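Local atomic coordinates of GH127 beta-L-arabinofuranoside (Geobacillus stearothermophilus, PDB entry 4QK0), a protein that probably hydrolyses beta-L-arabinofuranosidic bonds, as a glycoside hydrolase of family GH127. Residues T274-L279 with K289-T294; A339-T344 with G425-L430; R346-E351 with K355-M360. One frame throughout, in Å; residues are numbered along the deposited sequence.

Contact 1: residues T274-L279 with K289-T294; sequences TAMAGL and KQACQT
The sulfur of Cys-292 presses into the flank of helix 266-283, where selenomethionine Met-276 and Ala-277 receive it. Its SG lies 3.5 Å from Met-276 CB and 4.0 Å from Ala-277 CB, so the root of a long side chain and a lone methyl together form the seat. It also comes within 3.5 Å of Ala-277 N, a packing approach to the backbone and not a bond. Cysteine suits the position: its side chain is short, yet its large, weakly polar sulfur is bulky enough to touch both Met-276 CB and Ala-277 CB. Ala-277, for its part, lets the backbones draw in, and its CA and that of Cys-292 stand 6.1 Å apart.

The second kind of contact is between methyl groups. The Met-276 chain bends at its last torsion (chi3 54°), which carries CE across to Ala-291 CB at 3.9 Å; the same CE passes Cys-292 SG at 4.1 Å. A flexible unbranched chain can reach across in this way, and Ala-291 meets its end with a single methyl.

The contact is mainly apolar packing of buried side chains between two helices that run roughly antiparallel, their axes 9.0 Å apart at an angle of 141°. Successive in the chain, they belong to the helical catalytic domain. Helix 334-350 lies against this pair, with Ala-277 touching Arg-346 and Met-347, while Leu-279 turns to helices 194-205 and 208-220.

Contact 2: residues A339-T344 with G425-L430; sequences ALVFWT and GHYIYL
Val-341 makes the first contact along helix 334-350, directing its side chain toward Tyr-427. Its CG1 is placed opposite the backbone N (chi1 173°), and this brings the methyl to 3.7 Å from Tyr-427 CE2 and 4.0 Å from Tyr-427 CD2. The methyl meets one flank of the phenol ring at a slant. Beta-branched and compact, valine offers a methyl close to the helix surface, which is enough because the tyrosine itself spans most of the distance: the CA atoms of Val-341 and Tyr-427 are 9.1 Å apart.

Phe-342 follows. Its CB leaves the helix facing away from 425-430, but the ring swings back so that its rim meets the far end of the tyrosine. Tyr-427 OH lies at the edge of the phenyl ring, close to its plane, 3.3 Å from Phe-342 CD1 and 3.4 Å from Phe-342 CE1. An oxygen facing the ring's C-H rim is probably a favourable approach, since the rim of a phenyl ring carries slight positive charge whereas the faces are electron-rich. The two side chains thus divide the tyrosine between them, valine beside the ring and phenylalanine at the hydroxyl.

Arg-345, beyond the segment, makes a cation-pi contact with the Tyr-427 ring.

The contact lies deep in the chain. Leu-420 of helix 413-422 touches both Val-341 and Tyr-427, and Val-341 also meets Ala-363 of helix 354-365. Just after Tyr-427 the chain enters strand 429-431, which pairs antiparallel with strand 436-438, so helix 334-350 is packed here against the approach to a beta sheet.

Contact 3: residues R346-E351 with K355-M360; sequences RMLELE and KYADVM
A tight antiparallel helical hairpin is closed here by Tyr-356, whose ring lies against selenomethionine Met-347. Met-347 CB stands over the middle of that ring, 3.7 Å from its centroid, a CH-pi contact. The chain then curls so that CE reaches Tyr-356 CZ at 3.7 Å and the selenium, 5.3 Å from the centroid, stays above the face in a more distant Met-aromatic contact. Leu-348 CD2 packs on Tyr-356 CB at 3.7 Å, and Leu-348 CD1 meets CE of selenomethionine Met-360 at 3.8 Å.

These helices of the catalytic domain, an alpha/alpha barrel as in other GH127 enzymes, run at 169° to each other. Past the helix end, CG of Glu-351 stands anti to the backbone N (chi1 -177°) and the extended chain carries the carboxylate to the hydroxyl: Tyr-356 OH donates to Glu-351 OE1 at 2.9 Å from above the carboxylate plane, which stands 88° from the ring. Tyrosine suits the place, offering a face to Met-347 and a hydroxyl to Glu-351. Replacing Tyr-356 by an alanine would probably leave Met-347 without its aromatic bed and Glu-351 OE1 without one of its donors. That oxygen also accepts from Gln-293 NE2, while OE2 salt-bridges Lys-511.

How the contacts relate
From the N terminus, contact 1 comes first and closes the short turn between helices 266-283 and 286-302. Contact 2 opens afterwards on helix 334-350 and closes only at 425-430, a loop of some eighty residues. Contact 3 is nested inside that loop, joining the end of the same helix to helix 354-365. Helix 334-350 therefore serves contacts 2 and 3 and also packs on both helices of contact 1: Thr-274 touches Trp-343, and Met-347 touches Cys-292. Together the contacts join four helices of the catalytic domain, and contact 2 ties them to the chain that leads into strand 429-431.

Contact 1: residues T274-L279 with K289-T294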
loop_
_atom_site.group_PDB
_atom_site.type_symbol
_atom_site.label_atom_id
_atom_site.label_comp_id
_atom_site.label_asym_id
_atom_site.label_seq_id
_atom_site.Cartn_x
_atom_site.Cartn_y
_atom_site.Cartn_z
ATOM N N THR A 274 -25.994 -0.686 12.979
ATOM C CA THR A 274 -27.300 -0.173 12.637
ATOM C C THR A 274 -28.378 -0.968 13.486
ATOM O O THR A 274 -29.261 -0.376 14.059
ATOM C CB THR A 274 -27.549 -0.352 11.161
ATOM O OG1 THR A 274 -26.691 0.512 10.395
ATOM C CG2 THR A 274 -29.013 -0.063 10.787
ATOM N N ALA A 275 -28.211 -2.275 13.596
ATOM C CA ALA A 275 -29.054 -3.103 14.420
ATOM C C ALA A 275 -28.939 -2.716 15.926
ATOM O O ALA A 275 -29.941 -2.568 16.615
ATOM C CB ALA A 275 -28.765 -4.562 14.220
HETATM N N MSE A 276 -27.723 -2.519 16.391
HETATM C CA MSE A 276 -27.513 -2.158 17.772
HETATM C C MSE A 276 -28.227 -0.884 18.122
HETATM O O MSE A 276 -28.826 -0.802 19.186
HETATM C CB MSE A 276 -26.036 -2.002 18.089
HETATM C CG MSE A 276 -25.332 -3.356 18.007
HETATM SE SE MSE A 276 -23.387 -3.022 18.070
HETATM C CE MSE A 276 -23.101 -1.941 19.672
ATOM N N ALA A 277 -28.183 0.110 17.241
ATOM C CA ALA A 277 -28.821 1.395 17.504
ATOM C C ALA A 277 -30.348 1.305 17.519
ATOM O O ALA A 277 -30.999 1.923 18.357
ATOM C CB ALA A 277 -28.391 2.413 16.491
ATOM N N GLY A 278 -30.899 0.541 16.581
ATOM C CA GLY A 278 -32.332 0.233 16.551
ATOM C C GLY A 278 -32.797 -0.484 17.826
ATOM O O GLY A 278 -33.804 -0.116 18.373
ATOM N N LEU A 279 -32.051 -1.475 18.293
ATOM C CA LEU A 279 -32.376 -2.181 19.507
ATOM C C LEU A 279 -32.223 -1.309 20.763
ATOM O O LEU A 279 -33.086 -1.326 21.614
ATOM C CB LEU A 279 -31.509 -3.387 19.690
ATOM C CG LEU A 279 -31.768 -4.519 18.717
ATOM C CD1 LEU A 279 -30.570 -5.476 18.734
ATOM C CD2 LEU A 279 -33.066 -5.251 19.033
ATOM N N LYS A 289 -27.037 1.722 23.989
ATOM C CA LYS A 289 -27.006 3.078 23.526
ATOM C C LYS A 289 -25.612 3.685 23.644
ATOM O O LYS A 289 -25.147 4.340 22.728
ATOM C CB LYS A 289 -27.987 3.933 24.322
ATOM C CG LYS A 289 -27.984 5.407 23.969
ATOM C CD LYS A 289 -29.148 6.154 24.610
ATOM C CE LYS A 289 -28.865 7.644 24.574
ATOM N NZ LYS A 289 -30.090 8.456 24.712
ATOM N N GLN A 290 -24.984 3.486 24.781
ATOM C CA GLN A 290 -23.646 4.010 25.024
ATOM C C GLN A 290 -22.612 3.338 24.163
ATOM O O GLN A 290 -21.735 4.004 23.678
ATOM C CB GLN A 290 -23.246 3.832 26.478
ATOM C CG GLN A 290 -23.724 5.015 27.304
ATOM C CD GLN A 290 -23.666 4.746 28.789
ATOM O OE1 GLN A 290 -22.961 3.836 29.247
ATOM N NE2 GLN A 290 -24.429 5.518 29.557
ATOM N N ALA A 291 -22.735 2.032 23.962
ATOM C CA ALA A 291 -21.839 1.314 23.049
ATOM C C ALA A 291 -21.920 1.907 21.641
ATOM O O ALA A 291 -20.910 2.192 21.034
ATOM C CB ALA A 291 -22.159 -0.160 23.023
ATOM N N CYS A 292 -23.142 2.166 21.176
ATOM C CA CYS A 292 -23.376 2.795 19.897
ATOM C C CYS A 292 -22.737 4.137 19.807
ATOM O O CYS A 292 -22.175 4.449 18.773
ATOM C CB CYS A 292 -24.861 2.929 19.576
ATOM S SG CYS A 292 -25.638 1.313 19.240
ATOM N N GLN A 293 -22.841 4.942 20.868
ATOM C CA GLN A 293 -22.334 6.282 20.833
ATOM C C GLN A 293 -20.825 6.245 20.789
ATOM O O GLN A 293 -20.232 7.075 20.133
ATOM C CB GLN A 293 -22.821 7.135 22.007
ATOM C CG GLN A 293 -24.296 7.516 21.847
ATOM C CD GLN A 293 -24.954 8.059 23.136
ATOM O OE1 GLN A 293 -24.710 7.566 24.248
ATOM N NE2 GLN A 293 -25.832 9.041 22.973
ATOM N N THR A 294 -20.221 5.313 21.502
ATOM C CA THR A 294 -18.786 5.186 21.564
ATOM C C THR A 294 -18.279 4.754 20.177
ATOM O O THR A 294 -17.309 5.290 19.695
ATOM C CB THR A 294 -18.404 4.145 22.619
ATOM O OG1 THR A 294 -18.786 4.672 23.888
ATOM C CG2 THR A 294 -16.912 3.858 22.644
#

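Contact 2: residues A339-T344 with G425-L430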
loop_
_atom_site.group_PDB
_atom_site.type_symbol
_atom_site.label_atom_id
_atom_site.label_comp_id
_atom_site.label_asym_id
_atom_site.label_seq_id
_atom_site.Cartn_x
_atom_site.Cartn_y
_atom_site.Cartn_z
ATOM N N ALA A 339 -24.152 1.810 3.904
ATOM C CA ALA A 339 -24.440 1.276 5.251
ATOM C C ALA A 339 -24.301 2.370 6.322
ATOM O O ALA A 339 -25.032 2.383 7.310
ATOM C CB ALA A 339 -23.508 0.149 5.582
ATOM N N LEU A 340 -23.388 3.310 6.112
ATOM C CA LEU A 340 -23.262 4.396 7.065
ATOM C C LEU A 340 -24.539 5.230 7.065
ATOM O O LEU A 340 -25.014 5.672 8.096
ATOM C CB LEU A 340 -22.065 5.231 6.744
ATOM C CG LEU A 340 -21.749 6.490 7.536
ATOM C CD1 LEU A 340 -21.612 6.183 9.024
ATOM C CD2 LEU A 340 -20.471 7.111 7.003
ATOM N N VAL A 341 -25.101 5.449 5.901
ATOM C CA VAL A 341 -26.349 6.185 5.840
ATOM C C VAL A 341 -27.446 5.473 6.675
ATOM O O VAL A 341 -28.163 6.128 7.438
ATOM C CB VAL A 341 -26.825 6.356 4.406
ATOM C CG1 VAL A 341 -28.234 6.979 4.372
ATOM C CG2 VAL A 341 -25.846 7.247 3.635
ATOM N N PHE A 342 -27.572 4.166 6.514
ATOM C CA PHE A 342 -28.559 3.395 7.281
ATOM C C PHE A 342 -28.317 3.589 8.784
ATOM O O PHE A 342 -29.265 3.764 9.545
ATOM C CB PHE A 342 -28.540 1.895 6.998
ATOM C CG PHE A 342 -28.793 1.503 5.559
ATOM C CD1 PHE A 342 -29.596 2.264 4.719
ATOM C CD2 PHE A 342 -28.230 0.339 5.053
ATOM C CE1 PHE A 342 -29.827 1.868 3.396
ATOM C CE2 PHE A 342 -28.470 -0.074 3.721
ATOM C CZ PHE A 342 -29.280 0.694 2.899
ATOM N N TRP A 343 -27.067 3.513 9.196
ATOM C CA TRP A 343 -26.714 3.654 10.592
ATOM C C TRP A 343 -27.150 5.008 11.113
ATOM O O TRP A 343 -27.783 5.079 12.169
ATOM C CB TRP A 343 -25.237 3.510 10.765
ATOM C CG TRP A 343 -24.788 3.489 12.162
ATOM C CD1 TRP A 343 -25.535 3.189 13.268
ATOM C CD2 TRP A 343 -23.452 3.694 12.635
ATOM N NE1 TRP A 343 -24.746 3.205 14.380
ATOM C CE2 TRP A 343 -23.464 3.495 14.030
ATOM C CE3 TRP A 343 -22.241 3.987 12.007
ATOM C CZ2 TRP A 343 -22.301 3.630 14.834
ATOM C CZ3 TRP A 343 -21.086 4.121 12.797
ATOM C CH2 TRP A 343 -21.120 3.930 14.191
ATOM N N THR A 344 -26.883 6.065 10.358
ATOM C CA THR A 344 -27.197 7.399 10.828
ATOM C C THR A 344 -28.694 7.547 11.102
ATOM O O THR A 344 -29.114 8.235 12.021
ATOM C CB THR A 344 -26.782 8.503 9.831
ATOM O OG1 THR A 344 -27.423 8.281 8.563
ATOM C CG2 THR A 344 -25.264 8.494 9.621
ATOM N N GLY A 425 -36.432 9.612 -0.309
ATOM C CA GLY A 425 -37.531 10.327 0.310
ATOM C C GLY A 425 -37.760 9.980 1.757
ATOM O O GLY A 425 -38.174 10.828 2.534
ATOM N N HIS A 426 -37.408 8.763 2.139
ATOM C CA HIS A 426 -37.577 8.290 3.505
ATOM C C HIS A 426 -36.569 8.913 4.469
ATOM O O HIS A 426 -36.710 8.734 5.651
ATOM C CB HIS A 426 -37.324 6.807 3.623
ATOM C CG HIS A 426 -38.247 5.941 2.846
ATOM N ND1 HIS A 426 -38.926 6.406 1.747
ATOM C CD2 HIS A 426 -38.547 4.620 2.946
ATOM C CE1 HIS A 426 -39.639 5.429 1.227
ATOM N NE2 HIS A 426 -39.427 4.336 1.935
ATOM N N TYR A 427 -35.543 9.616 3.979
ATOM C CA TYR A 427 -34.521 10.168 4.868
ATOM C C TYR A 427 -34.662 11.671 5.100
ATOM O O TYR A 427 -33.927 12.246 5.891
ATOM C CB TYR A 427 -33.083 9.859 4.323
ATOM C CG TYR A 427 -32.794 8.387 4.250
ATOM C CD1 TYR A 427 -33.339 7.599 3.225
ATOM C CD2 TYR A 427 -32.050 7.752 5.222
ATOM C CE1 TYR A 427 -33.123 6.224 3.164
ATOM C CE2 TYR A 427 -31.830 6.381 5.171
ATOM C CZ TYR A 427 -32.362 5.634 4.130
ATOM O OH TYR A 427 -32.142 4.290 4.059
ATOM N N ILE A 428 -35.528 12.332 4.370
ATOM C CA ILE A 428 -35.595 13.795 4.452
ATOM C C ILE A 428 -36.193 14.248 5.792
ATOM O O ILE A 428 -35.699 15.204 6.390
ATOM C CB ILE A 428 -36.424 14.353 3.290
ATOM C CG1 ILE A 428 -35.776 13.973 1.954
ATOM C CG2 ILE A 428 -36.529 15.867 3.362
ATOM C CD1 ILE A 428 -36.635 14.258 0.756
ATOM N N TYR A 429 -37.285 13.601 6.191
ATOM C CA TYR A 429 -38.117 14.051 7.349
ATOM C C TYR A 429 -38.250 12.951 8.361
ATOM O O TYR A 429 -38.138 11.781 8.021
ATOM C CB TYR A 429 -39.545 14.465 6.900
ATOM C CG TYR A 429 -39.608 15.546 5.814
ATOM C CD1 TYR A 429 -39.460 16.894 6.113
ATOM C CD2 TYR A 429 -39.843 15.201 4.501
ATOM C CE1 TYR A 429 -39.507 17.857 5.119
ATOM C CE2 TYR A 429 -39.907 16.163 3.509
ATOM C CZ TYR A 429 -39.732 17.481 3.819
ATOM O OH TYR A 429 -39.797 18.433 2.792
ATOM N N LEU A 430 -38.442 13.316 9.611
ATOM C CA LEU A 430 -38.862 12.348 10.635
ATOM C C LEU A 430 -40.015 12.951 11.469
ATOM O O LEU A 430 -39.852 13.995 12.115
ATOM C CB LEU A 430 -37.707 11.978 11.548
ATOM C CG LEU A 430 -38.080 11.028 12.677
ATOM C CD1 LEU A 430 -38.394 9.619 12.178
ATOM C CD2 LEU A 430 -36.961 10.985 13.713
#

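Contact 3: residues R346-E351 with K355-M360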
loop_
_atom_site.group_PDB
_atom_site.type_symbol
_atom_site.label_atom_id
_atom_site.label_comp_id
_atom_site.label_asym_id
_atom_site.label_seq_id
_atom_site.Cartn_x
_atom_site.Cartn_y
_atom_site.Cartn_z
ATOM N N ARG A 346 -30.813 5.289 12.193
ATOM C CA ARG A 346 -31.115 4.719 13.483
ATOM C C ARG A 346 -30.528 5.535 14.614
ATOM O O ARG A 346 -31.103 5.576 15.718
ATOM C CB ARG A 346 -30.607 3.291 13.599
ATOM C CG ARG A 346 -31.314 2.328 12.670
ATOM C CD ARG A 346 -32.797 2.238 12.970
ATOM N NE ARG A 346 -33.432 1.068 12.382
ATOM C CZ ARG A 346 -34.717 0.744 12.536
ATOM N NH1 ARG A 346 -35.506 1.509 13.271
ATOM N NH2 ARG A 346 -35.233 -0.342 11.928
HETATM N N MSE A 347 -29.356 6.140 14.392
HETATM C CA MSE A 347 -28.767 6.965 15.466
HETATM C C MSE A 347 -29.706 8.118 15.710
HETATM O O MSE A 347 -29.892 8.527 16.831
HETATM C CB MSE A 347 -27.390 7.512 15.174
HETATM C CG MSE A 347 -26.286 6.453 15.084
HETATM SE SE MSE A 347 -26.026 5.465 16.743
HETATM C CE MSE A 347 -25.229 6.858 17.877
ATOM N N LEU A 348 -30.265 8.683 14.668
ATOM C CA LEU A 348 -31.203 9.776 14.812
ATOM C C LEU A 348 -32.439 9.385 15.631
ATOM O O LEU A 348 -32.974 10.196 16.332
ATOM C CB LEU A 348 -31.665 10.272 13.457
ATOM C CG LEU A 348 -30.624 11.167 12.793
ATOM C CD1 LEU A 348 -31.009 11.437 11.347
ATOM C CD2 LEU A 348 -30.455 12.457 13.577
ATOM N N GLU A 349 -32.884 8.142 15.518
ATOM C CA GLU A 349 -34.022 7.657 16.306
ATOM C C GLU A 349 -33.618 7.430 17.748
ATOM O O GLU A 349 -34.431 7.470 18.642
ATOM C CB GLU A 349 -34.603 6.397 15.668
ATOM C CG GLU A 349 -35.272 6.733 14.320
ATOM C CD GLU A 349 -35.615 5.509 13.454
ATOM O OE1 GLU A 349 -35.437 4.360 13.942
ATOM O OE2 GLU A 349 -36.031 5.696 12.280
ATOM N N LEU A 350 -32.334 7.268 17.987
ATOM C CA LEU A 350 -31.837 7.079 19.330
ATOM C C LEU A 350 -31.573 8.382 20.075
ATOM O O LEU A 350 -31.682 8.454 21.294
ATOM C CB LEU A 350 -30.552 6.303 19.217
ATOM C CG LEU A 350 -29.838 5.793 20.443
ATOM C CD1 LEU A 350 -30.764 4.887 21.248
ATOM C CD2 LEU A 350 -28.597 5.027 19.988
ATOM N N GLU A 351 -31.229 9.420 19.330
ATOM C CA GLU A 351 -30.930 10.706 19.884
ATOM C C GLU A 351 -30.920 11.719 18.703
ATOM O O GLU A 351 -30.210 11.549 17.688
ATOM C CB GLU A 351 -29.603 10.618 20.588
ATOM C CG GLU A 351 -29.138 11.880 21.304
ATOM C CD GLU A 351 -27.625 11.901 21.479
ATOM O OE1 GLU A 351 -26.979 10.826 21.341
ATOM O OE2 GLU A 351 -27.058 12.996 21.700
ATOM N N LYS A 355 -25.321 16.128 14.345
ATOM C CA LYS A 355 -24.068 15.503 13.879
ATOM C C LYS A 355 -24.304 14.192 13.157
ATOM O O LYS A 355 -23.550 13.846 12.282
ATOM C CB LYS A 355 -23.065 15.345 15.004
ATOM C CG LYS A 355 -23.316 14.138 15.914
ATOM C CD LYS A 355 -22.595 14.251 17.295
ATOM C CE LYS A 355 -23.126 13.243 18.305
ATOM N NZ LYS A 355 -22.118 12.616 19.153
ATOM N N TYR A 356 -25.397 13.503 13.459
ATOM C CA TYR A 356 -25.752 12.271 12.783
ATOM C C TYR A 356 -26.211 12.569 11.377
ATOM O O TYR A 356 -25.865 11.864 10.402
ATOM C CB TYR A 356 -26.853 11.472 13.528
ATOM C CG TYR A 356 -26.494 11.125 14.985
ATOM C CD1 TYR A 356 -25.224 10.692 15.321
ATOM C CD2 TYR A 356 -27.425 11.190 16.000
ATOM C CE1 TYR A 356 -24.890 10.372 16.620
ATOM C CE2 TYR A 356 -27.093 10.879 17.315
ATOM C CZ TYR A 356 -25.829 10.496 17.622
ATOM O OH TYR A 356 -25.491 10.155 18.901
ATOM N N ALA A 357 -27.041 13.589 11.258
ATOM C CA ALA A 357 -27.573 13.912 9.963
ATOM C C ALA A 357 -26.490 14.564 9.103
ATOM O O ALA A 357 -26.558 14.494 7.894
ATOM C CB ALA A 357 -28.815 14.803 10.087
ATOM N N ASP A 358 -25.531 15.211 9.736
ATOM C CA ASP A 358 -24.392 15.827 9.063
ATOM C C ASP A 358 -23.593 14.757 8.351
ATOM O O ASP A 358 -23.311 14.905 7.156
ATOM C CB ASP A 358 -23.501 16.597 10.025
ATOM C CG ASP A 358 -24.132 17.914 10.485
ATOM O OD1 ASP A 358 -25.120 18.446 9.850
ATOM O OD2 ASP A 358 -23.597 18.456 11.477
ATOM N N VAL A 359 -23.368 13.649 9.020
ATOM C CA VAL A 359 -22.715 12.494 8.416
ATOM C C VAL A 359 -23.548 11.852 7.330
ATOM O O VAL A 359 -23.026 11.485 6.244
ATOM C CB VAL A 359 -22.307 11.484 9.471
ATOM C CG1 VAL A 359 -21.766 10.217 8.872
ATOM C CG2 VAL A 359 -21.205 12.091 10.310
HETATM N N MSE A 360 -24.830 11.666 7.599
HETATM C CA MSE A 360 -25.716 11.106 6.620
HETATM C C MSE A 360 -25.567 11.910 5.350
HETATM O O MSE A 360 -25.487 11.339 4.264
HETATM C CB MSE A 360 -27.161 11.227 7.166
HETATM C CG MSE A 360 -28.188 10.721 6.192
HETATM SE SE MSE A 360 -30.063 10.935 6.795
HETATM C CE MSE A 360 -29.898 9.678 8.119
#